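Local coordinates for putative uncharacterized protein (Ustilago maydis, PDB 4GNX) that probably serves as the small OB-fold subunit of replication protein A, the heterotrimeric complex that binds single-stranded DNA, at residues A[8-13]-A[37-42]; A[25-30]-A[53-58]. One frame throughout, in Å; residues are numbered along the deposited sequence.

Contact 1. Residues A[8-13]-A[37-42]; sequences INSSML and MQTSDL
Asp-41 reaches across to the turn at Asn-9 to Ser-11, and its side chain meets all three residues. Ser-10 OG donates a hydrogen bond to Asp-41 OD1 (2.5 Å), arriving on the anti side of that oxygen, 19° out of the carboxylate plane. Beside it, the Asn-9 amide lies over the carboxylate with the two planes 21° apart, a stacked pair in which Asn-9 CG stands 3.5 Å from Asp-41 CG. Ser-11 N also comes within 3.1 Å of Asp-41 OD1. With OG tucked between its backbone N and carbonyl carbon (chi1 56°), Ser-10 presents its hydroxyl to the acid.

Apolar packing flanks this polar cluster: the methyl of Thr-39 presses on the base of Asn-9, CG2 lying 3.6 Å from Asn-9 CA. Asp-41 lies within a type I turn from Thr-39 to Leu-42, closed by a bond from Leu-42 N to Thr-39 O, which probably helps to place its side chain. Thr-39 OG1 bonds to Gly-43 O, and Ser-40 OG to Glu-97 OE1. The contact joins the turn between strands 34-39 and 44-48 to the loop after strand 7-8, with helix 93-104 touching Asn-9 and Ser-40, and Val-45 of strand 44-48 against Ser-10 and Thr-39.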
loop_
_atom_site.group_PDB
_atom_site.type_symbol
_atom_site.label_atom_id
_atom_site.label_comp_id
_atom_site.label_asym_id
_atom_site.label_seq_id
_atom_site.Cartn_x
_atom_site.Cartn_y
_atom_site.Cartn_z
ATOM N N ILE A 8 -3.516 -5.041 -23.223
ATOM C CA ILE A 8 -2.572 -4.232 -23.972
ATOM C C ILE A 8 -3.034 -2.785 -24.149
ATOM O O ILE A 8 -4.187 -2.450 -23.875
ATOM C CB ILE A 8 -2.179 -4.913 -25.319
ATOM C CG1 ILE A 8 -3.303 -4.797 -26.340
ATOM C CG2 ILE A 8 -1.769 -6.369 -25.096
ATOM C CD1 ILE A 8 -2.796 -4.634 -27.746
ATOM N N ASN A 9 -2.100 -1.929 -24.548
ATOM C CA ASN A 9 -2.422 -0.595 -24.970
ATOM C C ASN A 9 -2.216 -0.513 -26.484
ATOM O O ASN A 9 -1.903 -1.526 -27.119
ATOM C CB ASN A 9 -1.610 0.442 -24.179
ATOM C CG ASN A 9 -0.092 0.243 -24.275
ATOM O OD1 ASN A 9 0.615 0.469 -23.296
ATOM N ND2 ASN A 9 0.416 -0.122 -25.457
ATOM N N SER A 10 -2.397 0.672 -27.064
ATOM C CA SER A 10 -2.417 0.801 -28.514
ATOM C C SER A 10 -1.045 0.516 -29.160
ATOM O O SER A 10 -0.959 0.098 -30.324
ATOM C CB SER A 10 -2.937 2.183 -28.915
ATOM O OG SER A 10 -2.184 3.238 -28.330
ATOM N N SER A 11 0.025 0.716 -28.399
ATOM C CA SER A 11 1.349 0.597 -28.956
ATOM C C SER A 11 1.769 -0.858 -29.058
ATOM O O SER A 11 2.702 -1.184 -29.766
ATOM C CB SER A 11 2.348 1.386 -28.130
ATOM O OG SER A 11 2.996 0.511 -27.242
ATOM N N MET A 12 1.071 -1.732 -28.364
ATOM C CA MET A 12 1.375 -3.148 -28.409
ATOM C C MET A 12 0.637 -3.886 -29.521
ATOM O O MET A 12 0.875 -5.062 -29.755
ATOM C CB MET A 12 1.088 -3.790 -27.061
ATOM C CG MET A 12 2.012 -3.271 -25.973
ATOM S SD MET A 12 1.556 -3.683 -24.274
ATOM C CE MET A 12 1.738 -5.470 -24.248
ATOM N N LEU A 13 -0.250 -3.200 -30.226
ATOM C CA LEU A 13 -1.005 -3.856 -31.292
ATOM C C LEU A 13 -0.123 -4.623 -32.264
ATOM O O LEU A 13 -0.381 -5.790 -32.511
ATOM C CB LEU A 13 -1.871 -2.861 -32.058
ATOM C CG LEU A 13 -2.973 -2.223 -31.214
ATOM C CD1 LEU A 13 -3.536 -1.053 -31.980
ATOM C CD2 LEU A 13 -4.079 -3.196 -30.856
ATOM N N MET A 37 -11.719 4.568 -29.549
ATOM C CA MET A 37 -11.342 4.427 -28.160
ATOM C C MET A 37 -9.978 5.061 -27.844
ATOM O O MET A 37 -9.023 4.924 -28.616
ATOM C CB MET A 37 -11.313 2.947 -27.841
ATOM C CG MET A 37 -11.028 2.641 -26.394
ATOM S SD MET A 37 -10.655 0.902 -26.126
ATOM C CE MET A 37 -12.238 0.178 -26.567
ATOM N N GLN A 38 -9.901 5.762 -26.710
ATOM C CA GLN A 38 -8.630 6.246 -26.181
ATOM C C GLN A 38 -8.076 5.265 -25.135
ATOM O O GLN A 38 -8.785 4.866 -24.220
ATOM C CB GLN A 38 -8.782 7.665 -25.620
ATOM C CG GLN A 38 -7.606 8.144 -24.785
ATOM C CD GLN A 38 -7.436 9.647 -24.792
ATOM O OE1 GLN A 38 -8.400 10.396 -24.964
ATOM N NE2 GLN A 38 -6.201 10.100 -24.612
ATOM N N THR A 39 -6.807 4.892 -25.291
ATOM C CA THR A 39 -6.137 3.941 -24.418
ATOM C C THR A 39 -5.312 4.626 -23.329
ATOM O O THR A 39 -4.974 5.795 -23.469
ATOM C CB THR A 39 -5.187 3.027 -25.208
ATOM O OG1 THR A 39 -5.749 2.734 -26.472
ATOM C CG2 THR A 39 -5.076 1.726 -24.503
ATOM N N SER A 40 -4.991 3.884 -22.260
ATOM C CA SER A 40 -4.042 4.307 -21.228
ATOM C C SER A 40 -2.756 4.816 -21.845
ATOM O O SER A 40 -2.087 5.687 -21.306
ATOM C CB SER A 40 -3.721 3.132 -20.311
ATOM O OG SER A 40 -3.189 2.037 -21.038
ATOM N N ASP A 41 -2.428 4.223 -22.982
ATOM C CA ASP A 41 -1.338 4.597 -23.850
ATOM C C ASP A 41 -1.402 6.053 -24.296
ATOM O O ASP A 41 -0.395 6.622 -24.715
ATOM C CB ASP A 41 -1.471 3.728 -25.097
ATOM C CG ASP A 41 -0.146 3.397 -25.718
ATOM O OD1 ASP A 41 -0.055 3.435 -26.958
ATOM O OD2 ASP A 41 0.808 3.095 -24.979
ATOM N N LEU A 42 -2.597 6.636 -24.215
ATOM C CA LEU A 42 -2.960 7.923 -24.837
ATOM C C LEU A 42 -3.181 7.849 -26.330
ATOM O O LEU A 42 -3.502 8.851 -26.962
ATOM C CB LEU A 42 -1.983 9.043 -24.512
ATOM C CG LEU A 42 -2.148 9.638 -23.117
ATOM C CD1 LEU A 42 -1.363 10.936 -23.024
ATOM C CD2 LEU A 42 -3.614 9.854 -22.761
#

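Contact 2. Residues A[25-30]-A[53-58]; sequences GKVHKV and SDVSSS
Val-27 and Val-30 both lean on Val-55, and this cluster of three valines provides the hydrophobic part of the contact. Val-55 CG1 meets both, 4.0 Å from Val-27 CG2 and 4.2 Å from Val-30 CG2. In each strand valine the touching methyl is the one lying opposite the carbonyl carbon, whereas Val-55 offers the branch opposite its own backbone N (chi1 169°). Val-30 CG2 also rests on the backbone of the short 3-10 segment, 4.1 Å from Ser-56 CA.

Val-27 also lies against a polar atom, its CG2 3.4 Å from Ser-58 O. Hydrogen bonds act inside 53-58 rather than across the contact. Asp-54 O accepts both the backbone N and the OG of Ser-57, the hydroxyl 3.2 Å away and in the carbonyl plane; Ser-58 OG reaches a lone pair of Val-55 O.

Strand geometry explains why residues three apart face the same loop: His-28 and Lys-29 form a classic beta bulge opposite Leu-36. Leu-35 adds to the valine cluster from the adjacent strand. The loop appears to shape itself by its own serine bonds, while apolar packing, together with the backbone bond of Val-27 to Thr-59 just beyond 53-58, probably keeps it against strand 20-31.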
loop_
_atom_site.group_PDB
_atom_site.type_symbol
_atom_site.label_atom_id
_atom_site.label_comp_id
_atom_site.label_asym_id
_atom_site.label_seq_id
_atom_site.Cartn_x
_atom_site.Cartn_y
_atom_site.Cartn_z
ATOM N N GLY A 25 -10.448 1.388 -22.696
ATOM C CA GLY A 25 -10.347 2.766 -23.112
ATOM C C GLY A 25 -11.601 3.555 -22.898
ATOM O O GLY A 25 -12.664 2.984 -22.656
ATOM N N LYS A 26 -11.444 4.870 -22.970
ATOM C CA LYS A 26 -12.528 5.835 -22.857
ATOM C C LYS A 26 -13.140 6.015 -24.238
ATOM O O LYS A 26 -12.430 6.195 -25.223
ATOM C CB LYS A 26 -11.979 7.177 -22.365
ATOM C CG LYS A 26 -12.926 8.033 -21.536
ATOM C CD LYS A 26 -13.814 8.917 -22.384
ATOM C CE LYS A 26 -14.365 10.068 -21.568
ATOM N NZ LYS A 26 -15.358 10.857 -22.365
ATOM N N VAL A 27 -14.463 5.945 -24.307
ATOM C CA VAL A 27 -15.183 6.078 -25.570
ATOM C C VAL A 27 -15.141 7.523 -26.036
ATOM O O VAL A 27 -15.586 8.432 -25.332
ATOM C CB VAL A 27 -16.645 5.601 -25.456
ATOM C CG1 VAL A 27 -17.382 5.813 -26.767
ATOM C CG2 VAL A 27 -16.686 4.132 -25.068
ATOM N N HIS A 28 -14.587 7.720 -27.227
ATOM C CA HIS A 28 -14.459 9.047 -27.827
ATOM C C HIS A 28 -15.649 9.321 -28.700
ATOM O O HIS A 28 -16.377 10.286 -28.499
ATOM C CB HIS A 28 -13.164 9.125 -28.634
ATOM C CG HIS A 28 -12.466 10.459 -28.543
ATOM N ND1 HIS A 28 -12.814 11.516 -29.313
ATOM C CD2 HIS A 28 -11.409 10.885 -27.734
ATOM C CE1 HIS A 28 -12.028 12.566 -29.010
ATOM N NE2 HIS A 28 -11.168 12.179 -28.042
ATOM N N LYS A 29 -15.865 8.443 -29.669
ATOM C CA LYS A 29 -16.952 8.582 -30.617
ATOM C C LYS A 29 -17.482 7.191 -30.987
ATOM O O LYS A 29 -16.770 6.193 -30.853
ATOM C CB LYS A 29 -16.468 9.344 -31.857
ATOM C CG LYS A 29 -17.578 9.755 -32.799
ATOM C CD LYS A 29 -17.148 10.871 -33.738
ATOM C CE LYS A 29 -16.287 10.370 -34.888
ATOM N NZ LYS A 29 -15.610 11.497 -35.589
ATOM N N VAL A 30 -18.742 7.122 -31.406
ATOM C CA VAL A 30 -19.281 5.900 -31.978
ATOM C C VAL A 30 -19.922 6.234 -33.322
ATOM O O VAL A 30 -20.861 7.027 -33.392
ATOM C CB VAL A 30 -20.295 5.201 -31.051
ATOM C CG1 VAL A 30 -20.806 3.918 -31.689
ATOM C CG2 VAL A 30 -19.674 4.885 -29.706
ATOM N N SER A 53 -24.591 -3.964 -29.678
ATOM C CA SER A 53 -23.729 -3.290 -28.709
ATOM C C SER A 53 -24.287 -1.899 -28.415
ATOM O O SER A 53 -24.520 -1.120 -29.339
ATOM C CB SER A 53 -22.295 -3.210 -29.225
ATOM O OG SER A 53 -21.759 -4.512 -29.412
ATOM N N ASP A 54 -24.536 -1.609 -27.135
ATOM C CA ASP A 54 -25.047 -0.291 -26.715
ATOM C C ASP A 54 -23.941 0.567 -26.093
ATOM O O ASP A 54 -24.186 1.384 -25.190
ATOM C CB ASP A 54 -26.281 -0.408 -25.790
ATOM C CG ASP A 54 -25.983 -1.116 -24.456
ATOM O OD1 ASP A 54 -26.963 -1.449 -23.743
ATOM O OD2 ASP A 54 -24.795 -1.337 -24.111
ATOM N N VAL A 55 -22.724 0.353 -26.596
ATOM C CA VAL A 55 -21.526 1.102 -26.220
ATOM C C VAL A 55 -21.770 2.616 -26.167
ATOM O O VAL A 55 -21.275 3.299 -25.276
ATOM C CB VAL A 55 -20.350 0.770 -27.179
ATOM C CG1 VAL A 55 -19.184 1.722 -26.987
ATOM C CG2 VAL A 55 -19.878 -0.665 -26.994
ATOM N N SER A 56 -22.557 3.131 -27.107
ATOM C CA SER A 56 -22.891 4.557 -27.155
ATOM C C SER A 56 -23.121 5.201 -25.769
ATOM O O SER A 56 -22.617 6.295 -25.503
ATOM C CB SER A 56 -24.083 4.813 -28.096
ATOM O OG SER A 56 -25.106 3.846 -27.924
ATOM N N SER A 57 -23.848 4.517 -24.888
ATOM C CA SER A 57 -24.230 5.107 -23.606
ATOM C C SER A 57 -23.319 4.685 -22.447
ATOM O O SER A 57 -23.793 4.452 -21.327
ATOM C CB SER A 57 -25.701 4.808 -23.303
ATOM O OG SER A 57 -25.962 3.422 -23.422
ATOM N N SER A 58 -22.012 4.615 -22.711
ATOM C CA SER A 58 -21.038 4.184 -21.694
ATOM C C SER A 58 -19.650 4.819 -21.854
ATOM O O SER A 58 -19.205 5.081 -22.965
ATOM C CB SER A 58 -20.911 2.665 -21.696
ATOM O OG SER A 58 -20.005 2.239 -22.684
#

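Overall arrangement
From the N terminus the four segments come in the order 8-13, 25-30, 37-42, 53-58, so the contacts cross rather than nest. Contact 1 closes a loop of 23 residues that contains strand 20-31 and most of the hairpin it forms with strand 34-39. Contact 2 starts inside that loop and closes only after strand 44-48, spanning 22 residues. Their centres are 16 Å apart, but antiparallel neighbours 20-31 and 34-39 connect them through a probable hydrogen bond from Lys-26 N to Gln-38 O (2.9 Å) and packing of Met-37 on Gly-25. Together they tie the loop after strand 7-8 to the turn after strand 34-39, and the loop before strand 60-68 to strand 20-31.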